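Local coordinates for MSM0271 protein (Mycobacterium smegmatis, PDB 5SUH), which assembles as a double-ringed trimer in the shell of the mycobacterial RMM microcompartment and is probably a building tile of its outer wall, at residues A56-G64 with V92-E100; A193-V201 with G208-T216. All blocks are in the same frame, centred on the assembly; numbering follows the deposited sequence.

Interaction 1: residues A56-G64 with V92-E100; sequences ARGYPPYEG and VQPGILYVE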
loop_
_atom_site.group_PDB
_atom_site.type_symbol
_atom_site.label_atom_id
_atom_site.label_comp_id
_atom_site.label_asym_id
_atom_site.label_seq_id
_atom_site.Cartn_x
_atom_site.Cartn_y
_atom_site.Cartn_z
ATOM N N ALA A 56 9.808 -6.339 5.665
ATOM C CA ALA A 56 10.619 -6.655 6.852
ATOM C C ALA A 56 11.111 -8.099 6.846
ATOM O O ALA A 56 12.130 -8.421 7.461
ATOM C CB ALA A 56 9.821 -6.391 8.144
ATOM N N ARG A 57 10.384 -8.951 6.125
ATOM C CA ARG A 57 10.547 -10.390 6.205
ATOM C C ARG A 57 11.624 -10.942 5.245
ATOM O O ARG A 57 11.841 -10.393 4.162
ATOM C CB ARG A 57 9.171 -11.014 5.949
ATOM C CG ARG A 57 8.196 -10.724 7.103
ATOM C CD ARG A 57 6.715 -11.079 6.796
ATOM N NE ARG A 57 5.831 -10.781 7.940
ATOM C CZ ARG A 57 5.301 -9.583 8.214
ATOM N NH1 ARG A 57 4.540 -9.427 9.293
ATOM N NH2 ARG A 57 5.526 -8.542 7.415
ATOM N N GLY A 58 12.280 -12.033 5.655
ATOM C CA GLY A 58 13.246 -12.750 4.833
ATOM C C GLY A 58 12.809 -14.203 4.714
ATOM O O GLY A 58 11.693 -14.488 4.250
ATOM N N TYR A 59 13.672 -15.141 5.092
ATOM C CA TYR A 59 13.268 -16.553 5.096
ATOM C C TYR A 59 12.247 -16.839 6.202
ATOM O O TYR A 59 12.299 -16.264 7.289
ATOM C CB TYR A 59 14.468 -17.482 5.275
ATOM C CG TYR A 59 15.468 -17.385 4.165
ATOM C CD1 TYR A 59 15.316 -18.109 2.991
ATOM C CD2 TYR A 59 16.561 -16.533 4.277
ATOM C CE1 TYR A 59 16.252 -17.998 1.966
ATOM C CE2 TYR A 59 17.491 -16.414 3.264
ATOM C CZ TYR A 59 17.335 -17.141 2.119
ATOM O OH TYR A 59 18.267 -16.993 1.132
ATOM N N PRO A 60 11.257 -17.673 5.893
ATOM C CA PRO A 60 10.314 -18.110 6.920
ATOM C C PRO A 60 10.861 -19.272 7.772
ATOM O O PRO A 60 11.423 -20.237 7.245
ATOM C CB PRO A 60 9.090 -18.516 6.094
ATOM C CG PRO A 60 9.646 -18.897 4.765
ATOM C CD PRO A 60 10.799 -18.002 4.532
ATOM N N PRO A 61 10.753 -19.150 9.105
ATOM C CA PRO A 61 11.137 -20.263 9.982
ATOM C C PRO A 61 10.087 -21.370 9.912
ATOM O O PRO A 61 8.999 -21.124 9.410
ATOM C CB PRO A 61 11.213 -19.605 11.377
ATOM C CG PRO A 61 10.255 -18.462 11.288
ATOM C CD PRO A 61 10.362 -17.949 9.871
ATOM N N TYR A 62 10.421 -22.571 10.376
ATOM C CA TYR A 62 9.476 -23.699 10.391
ATOM C C TYR A 62 9.346 -24.291 11.802
ATOM O O TYR A 62 10.188 -24.062 12.668
ATOM C CB TYR A 62 9.898 -24.788 9.390
ATOM C CG TYR A 62 9.996 -24.264 7.976
ATOM C CD1 TYR A 62 8.889 -23.723 7.347
ATOM C CD2 TYR A 62 11.203 -24.268 7.290
ATOM C CE1 TYR A 62 8.970 -23.218 6.083
ATOM C CE2 TYR A 62 11.299 -23.769 6.017
ATOM C CZ TYR A 62 10.181 -23.235 5.417
ATOM O OH TYR A 62 10.266 -22.728 4.141
ATOM N N GLU A 63 8.271 -25.039 12.022
ATOM C CA GLU A 63 8.014 -25.671 13.308
ATOM C C GLU A 63 9.190 -26.557 13.726
ATOM O O GLU A 63 9.729 -27.311 12.917
ATOM C CB GLU A 63 6.729 -26.487 13.228
ATOM C CG GLU A 63 6.423 -27.358 14.419
ATOM C CD GLU A 63 5.204 -28.254 14.192
ATOM O OE1 GLU A 63 4.734 -28.368 13.035
ATOM O OE2 GLU A 63 4.729 -28.863 15.175
ATOM N N GLY A 64 9.622 -26.417 14.979
ATOM C CA GLY A 64 10.668 -27.263 15.509
ATOM C C GLY A 64 12.064 -26.699 15.414
ATOM O O GLY A 64 12.975 -27.257 16.004
ATOM N N VAL A 92 22.998 -20.167 9.457
ATOM C CA VAL A 92 21.780 -19.560 9.997
ATOM C C VAL A 92 21.166 -18.664 8.913
ATOM O O VAL A 92 21.854 -18.235 7.989
ATOM C CB VAL A 92 22.036 -18.742 11.320
ATOM C CG1 VAL A 92 22.676 -19.628 12.407
ATOM C CG2 VAL A 92 22.887 -17.497 11.075
ATOM N N GLN A 93 19.862 -18.429 9.005
ATOM C CA GLN A 93 19.138 -17.659 7.998
ATOM C C GLN A 93 18.400 -16.508 8.641
ATOM O O GLN A 93 17.739 -16.677 9.674
ATOM C CB GLN A 93 18.121 -18.517 7.272
ATOM C CG GLN A 93 18.675 -19.648 6.454
ATOM C CD GLN A 93 17.563 -20.414 5.752
ATOM O OE1 GLN A 93 16.688 -20.998 6.400
ATOM N NE2 GLN A 93 17.592 -20.412 4.430
ATOM N N PRO A 94 18.462 -15.336 8.010
ATOM C CA PRO A 94 17.711 -14.196 8.546
ATOM C C PRO A 94 16.224 -14.254 8.190
ATOM O O PRO A 94 15.870 -14.420 7.019
ATOM C CB PRO A 94 18.403 -12.994 7.900
ATOM C CG PRO A 94 18.973 -13.551 6.609
ATOM C CD PRO A 94 19.311 -14.987 6.856
ATOM N N GLY A 95 15.367 -14.127 9.198
ATOM C CA GLY A 95 13.930 -14.105 8.983
ATOM C C GLY A 95 13.341 -12.708 9.070
ATOM O O GLY A 95 12.366 -12.376 8.372
ATOM N N ILE A 96 13.955 -11.890 9.921
ATOM C CA ILE A 96 13.566 -10.499 10.115
ATOM C C ILE A 96 14.803 -9.588 10.236
ATOM O O ILE A 96 15.780 -9.920 10.919
ATOM C CB ILE A 96 12.660 -10.352 11.365
ATOM C CG1 ILE A 96 11.350 -11.089 11.130
ATOM C CG2 ILE A 96 12.371 -8.908 11.657
ATOM C CD1 ILE A 96 10.509 -11.238 12.337
ATOM N N LEU A 97 14.771 -8.475 9.514
ATOM C CA LEU A 97 15.768 -7.409 9.638
ATOM C C LEU A 97 15.096 -6.062 9.376
ATOM O O LEU A 97 14.634 -5.802 8.275
ATOM C CB LEU A 97 16.933 -7.618 8.670
ATOM C CG LEU A 97 18.002 -6.525 8.625
ATOM C CD1 LEU A 97 18.817 -6.474 9.900
ATOM C CD2 LEU A 97 18.911 -6.728 7.422
ATOM N N TYR A 98 15.009 -5.212 10.388
ATOM C CA TYR A 98 14.280 -3.962 10.211
ATOM C C TYR A 98 14.778 -2.854 11.133
ATOM O O TYR A 98 15.115 -3.106 12.299
ATOM C CB TYR A 98 12.782 -4.192 10.415
ATOM C CG TYR A 98 11.916 -3.053 9.942
ATOM C CD1 TYR A 98 11.782 -2.767 8.583
ATOM C CD2 TYR A 98 11.208 -2.267 10.857
ATOM C CE1 TYR A 98 10.993 -1.713 8.143
ATOM C CE2 TYR A 98 10.410 -1.210 10.419
ATOM C CZ TYR A 98 10.317 -0.940 9.062
ATOM O OH TYR A 98 9.525 0.095 8.630
ATOM N N VAL A 99 14.845 -1.640 10.576
ATOM C CA VAL A 99 15.212 -0.404 11.285
ATOM C C VAL A 99 13.958 0.482 11.460
ATOM O O VAL A 99 13.405 1.020 10.502
ATOM C CB VAL A 99 16.326 0.381 10.519
ATOM C CG1 VAL A 99 16.546 1.749 11.140
ATOM C CG2 VAL A 99 17.652 -0.419 10.471
ATOM N N GLU A 100 13.521 0.626 12.702
ATOM C CA GLU A 100 12.243 1.245 13.066
ATOM C C GLU A 100 12.478 2.751 13.372
ATOM O O GLU A 100 13.578 3.239 13.125
ATOM C CB GLU A 100 11.666 0.457 14.255
ATOM C CG GLU A 100 10.261 0.764 14.678
ATOM C CD GLU A 100 10.199 1.512 15.977
ATOM O OE1 GLU A 100 11.245 1.693 16.622
ATOM O OE2 GLU A 100 9.088 1.910 16.359
#
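Against 93-99, one of the two outermost strands, within this chain, of the first four-stranded sheet, the connecting segment 56-64 lays Ala56 to Tyr59 in an irregular antiparallel pairing, the two directions 175° apart. Tyr59 has the largest area buried by the contact, and its ring lies beneath the amide of Gln93. Gln93 NE2 stands over the centre of that ring, 3.5 Å from Tyr59 CD1, and ring and amide planes are 23° apart, so the amide is tilted modestly from the ring, with its nitrogen over the face. The two side chains cross at about a right angle: Gln93 runs fully extended beyond CG (chi2 -179°), which carries its amide out over the ring. Pro94 O sits at the ring edge near its plane, and Pro94 CD touches Tyr59 CD2 at 4.1 Å.

Backbone hydrogen bonds run alongside. Tyr59 N donates to Pro94 O (3.0 Å), whereas Gly58 N reaches Gly95 O (2.7 Å) from well above its carbonyl plane. A weak bond from Leu97 N to Ala56 O (3.3 Å) follows, and Arg57 with Ile96 forms a single bridge. The irregularity coincides with a classic beta bulge, in which Gly95 and Ile96 both face Glu107 of strand 104-110; at Gly95 the chain turns a corner, and its CA comes to 3.2 Å from Tyr59 O in a CA-H...O contact. The sheet belongs to the first of two circularly permuted BMC domains. At the far end Ala56 CB meets the Tyr98 ring obliquely at CD1 (4.1 Å). Other subunits complete the surroundings: Gln151 of a second subunit packs on both Tyr59 and Gln93, while Met164 of a third subunit also touches Tyr59.

Interaction 2: residues A193-V201 with G208-T216; sequences APGLTVVDV and GRLYIGGST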
loop_
_atom_site.group_PDB
_atom_site.type_symbol
_atom_site.label_atom_id
_atom_site.label_comp_id
_atom_site.label_asym_id
_atom_site.label_seq_id
_atom_site.Cartn_x
_atom_site.Cartn_y
_atom_site.Cartn_z
ATOM N N ALA A 193 -0.674 -24.096 25.687
ATOM C CA ALA A 193 -2.086 -24.104 25.346
ATOM C C ALA A 193 -2.321 -24.207 23.819
ATOM O O ALA A 193 -2.804 -23.256 23.184
ATOM C CB ALA A 193 -2.745 -22.829 25.919
ATOM N N PRO A 194 -2.011 -25.371 23.229
ATOM C CA PRO A 194 -1.925 -25.523 21.756
ATOM C C PRO A 194 -3.231 -25.311 20.963
ATOM O O PRO A 194 -3.180 -25.108 19.755
ATOM C CB PRO A 194 -1.371 -26.953 21.579
ATOM C CG PRO A 194 -1.681 -27.638 22.842
ATOM C CD PRO A 194 -1.703 -26.617 23.945
ATOM N N GLY A 195 -4.381 -25.362 21.621
ATOM C CA GLY A 195 -5.650 -25.077 20.971
ATOM C C GLY A 195 -5.952 -23.599 20.732
ATOM O O GLY A 195 -6.938 -23.272 20.088
ATOM N N LEU A 196 -5.133 -22.692 21.263
ATOM C CA LEU A 196 -5.412 -21.251 21.139
ATOM C C LEU A 196 -5.211 -20.752 19.712
ATOM O O LEU A 196 -4.693 -21.461 18.844
ATOM C CB LEU A 196 -4.548 -20.409 22.094
ATOM C CG LEU A 196 -3.005 -20.413 22.006
ATOM C CD1 LEU A 196 -2.420 -19.662 20.826
ATOM C CD2 LEU A 196 -2.444 -19.817 23.265
ATOM N N THR A 197 -5.635 -19.516 19.495
ATOM C CA THR A 197 -5.526 -18.876 18.199
ATOM C C THR A 197 -4.655 -17.627 18.314
ATOM O O THR A 197 -4.987 -16.711 19.056
ATOM C CB THR A 197 -6.899 -18.468 17.667
ATOM O OG1 THR A 197 -7.781 -19.604 17.639
ATOM C CG2 THR A 197 -6.747 -17.862 16.292
ATOM N N VAL A 198 -3.534 -17.592 17.608
ATOM C CA VAL A 198 -2.695 -16.399 17.583
ATOM C C VAL A 198 -3.243 -15.399 16.557
ATOM O O VAL A 198 -3.133 -15.605 15.340
ATOM C CB VAL A 198 -1.254 -16.772 17.288
ATOM C CG1 VAL A 198 -0.366 -15.545 17.321
ATOM C CG2 VAL A 198 -0.797 -17.807 18.311
ATOM N N VAL A 199 -3.876 -14.343 17.061
ATOM C CA VAL A 199 -4.595 -13.400 16.209
ATOM C C VAL A 199 -3.662 -12.351 15.634
ATOM O O VAL A 199 -3.767 -11.968 14.473
ATOM C CB VAL A 199 -5.755 -12.718 16.978
ATOM C CG1 VAL A 199 -6.441 -11.682 16.127
ATOM C CG2 VAL A 199 -6.766 -13.755 17.450
ATOM N N ASP A 200 -2.735 -11.902 16.455
ATOM C CA ASP A 200 -1.785 -10.901 16.037
ATOM C C ASP A 200 -0.649 -10.877 17.043
ATOM O O ASP A 200 -0.895 -11.104 18.233
ATOM C CB ASP A 200 -2.464 -9.531 15.942
ATOM C CG ASP A 200 -1.623 -8.510 15.189
ATOM O OD1 ASP A 200 -0.756 -8.926 14.398
ATOM O OD2 ASP A 200 -1.833 -7.295 15.380
ATOM N N VAL A 201 0.574 -10.613 16.570
ATOM C CA VAL A 201 1.742 -10.431 17.432
ATOM C C VAL A 201 2.511 -9.230 16.930
ATOM O O VAL A 201 3.142 -9.301 15.873
ATOM C CB VAL A 201 2.715 -11.649 17.442
ATOM C CG1 VAL A 201 3.763 -11.469 18.536
ATOM C CG2 VAL A 201 1.983 -12.917 17.682
ATOM N N GLY A 208 5.309 -3.922 22.638
ATOM C CA GLY A 208 4.828 -5.116 21.962
ATOM C C GLY A 208 3.392 -5.427 22.363
ATOM O O GLY A 208 2.977 -5.176 23.498
ATOM N N ARG A 209 2.630 -5.981 21.431
ATOM C CA ARG A 209 1.250 -6.341 21.721
ATOM C C ARG A 209 0.928 -7.749 21.220
ATOM O O ARG A 209 1.256 -8.134 20.073
ATOM C CB ARG A 209 0.282 -5.326 21.102
ATOM C CG ARG A 209 0.295 -3.953 21.776
ATOM C CD ARG A 209 1.221 -2.992 21.061
ATOM N NE ARG A 209 1.245 -1.662 21.674
ATOM C CZ ARG A 209 1.224 -0.537 20.955
ATOM N NH1 ARG A 209 1.146 -0.603 19.618
ATOM N NH2 ARG A 209 1.243 0.636 21.556
ATOM N N LEU A 210 0.251 -8.499 22.086
ATOM C CA LEU A 210 -0.124 -9.873 21.810
ATOM C C LEU A 210 -1.659 -10.005 21.865
ATOM O O LEU A 210 -2.289 -9.564 22.831
ATOM C CB LEU A 210 0.553 -10.800 22.831
ATOM C CG LEU A 210 0.349 -12.315 22.707
ATOM C CD1 LEU A 210 0.649 -12.769 21.273
ATOM C CD2 LEU A 210 1.204 -13.079 23.715
ATOM N N TYR A 211 -2.251 -10.594 20.821
ATOM C CA TYR A 211 -3.695 -10.887 20.761
ATOM C C TYR A 211 -3.904 -12.397 20.609
ATOM O O TYR A 211 -3.515 -12.991 19.598
ATOM C CB TYR A 211 -4.376 -10.187 19.581
ATOM C CG TYR A 211 -4.547 -8.686 19.638
ATOM C CD1 TYR A 211 -3.464 -7.826 19.402
ATOM C CD2 TYR A 211 -5.806 -8.118 19.796
ATOM C CE1 TYR A 211 -3.631 -6.438 19.396
ATOM C CE2 TYR A 211 -5.984 -6.745 19.787
ATOM C CZ TYR A 211 -4.894 -5.910 19.596
ATOM O OH TYR A 211 -5.084 -4.543 19.585
ATOM N N ILE A 212 -4.558 -13.001 21.588
ATOM C CA ILE A 212 -4.790 -14.448 21.640
ATOM C C ILE A 212 -6.266 -14.790 21.917
ATOM O O ILE A 212 -6.903 -14.208 22.803
ATOM C CB ILE A 212 -3.860 -15.088 22.719
ATOM C CG1 ILE A 212 -2.444 -15.214 22.169
ATOM C CG2 ILE A 212 -4.340 -16.456 23.139
ATOM C CD1 ILE A 212 -1.482 -15.759 23.170
ATOM N N GLY A 213 -6.808 -15.715 21.141
ATOM C CA GLY A 213 -8.193 -16.143 21.270
ATOM C C GLY A 213 -8.309 -17.604 21.666
ATOM O O GLY A 213 -7.419 -18.400 21.373
ATOM N N GLY A 214 -9.376 -17.954 22.379
ATOM C CA GLY A 214 -9.612 -19.338 22.775
ATOM C C GLY A 214 -10.728 -19.444 23.796
ATOM O O GLY A 214 -11.459 -18.450 24.025
ATOM N N SER A 215 -10.825 -20.594 24.467
ATOM C CA SER A 215 -11.784 -20.725 25.574
ATOM C C SER A 215 -11.223 -19.930 26.751
ATOM O O SER A 215 -10.001 -19.707 26.829
ATOM C CB SER A 215 -11.978 -22.174 25.964
ATOM O OG SER A 215 -10.818 -22.675 26.618
ATOM N N THR A 216 -12.076 -19.551 27.693
ATOM C CA THR A 216 -11.583 -18.755 28.818
ATOM C C THR A 216 -10.500 -19.473 29.608
ATOM O O THR A 216 -9.598 -18.822 30.162
ATOM C CB THR A 216 -12.705 -18.346 29.789
ATOM O OG1 THR A 216 -13.694 -17.610 29.057
ATOM C CG2 THR A 216 -12.152 -17.451 30.972
#
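Tyr211 has the most surface buried where strand 197-201 pairs with strand 208-214, with Ile212, Asp200 and Gly213 next. Tyr211 N gives a hydrogen bond to Asp200 O (3.0 Å), and Asp200 CB meets the tyrosine ring obliquely at CD1 (4.0 Å). Tyr211 O accepts from Val199 N (2.9 Å) and, weakly, from Asp200 N. This shared acceptor marks a classic beta bulge: Val199 and Asp200 both face Tyr211, and the register slips by one within an antiparallel hairpin whose axes run 153° apart. The hairpin lies at one side of the sheet in the second circularly permuted BMC domain, with 197-202 outermost within this chain. Beyond the bulge, Thr197 and Gly213 make a reciprocal pair, Thr197 N to Gly213 O (2.8 Å) and Gly213 N to Thr197 O (2.9 Å).

On the face carrying Val198, Val201, Leu210 and Ile212, chi1 of Ile212 (-78°) sets CG1 beside the backbone N and turns CG2 to Leu196 CD2 (3.9 Å). Val201 and Leu210 lie side by side there, CG2 to CD1 at 3.8 Å, against Ala186 of helix 182-192. Across the sheet, Asp200 OD2 is salt-bridged to Arg160, while Tyr211 OH hydrogen-bonds Glu79 of a fourth subunit.

Interaction 1 closes before interaction 2 opens along the chain, and the two fall in different BMC domains. Their centres are 21 Å apart and their nearest atoms about 7 Å, without touching. Each involves the third strand in sequence of a four-stranded antiparallel sheet with order 1-2-4-3, namely 93-99 and 197-202, which occupy equivalent edge positions. In interaction 1 the connecting segment 56-64 pairs with 93-99, which also pairs with strand 104-110; in interaction 2 the partner is the counterpart of 104-110, strand 208-214. Both regions also meet between subunits, since Glu100 O of one chain accepts a hydrogen bond from Arg209 of another, consistent with edges built into a multi-subunit shell assembly.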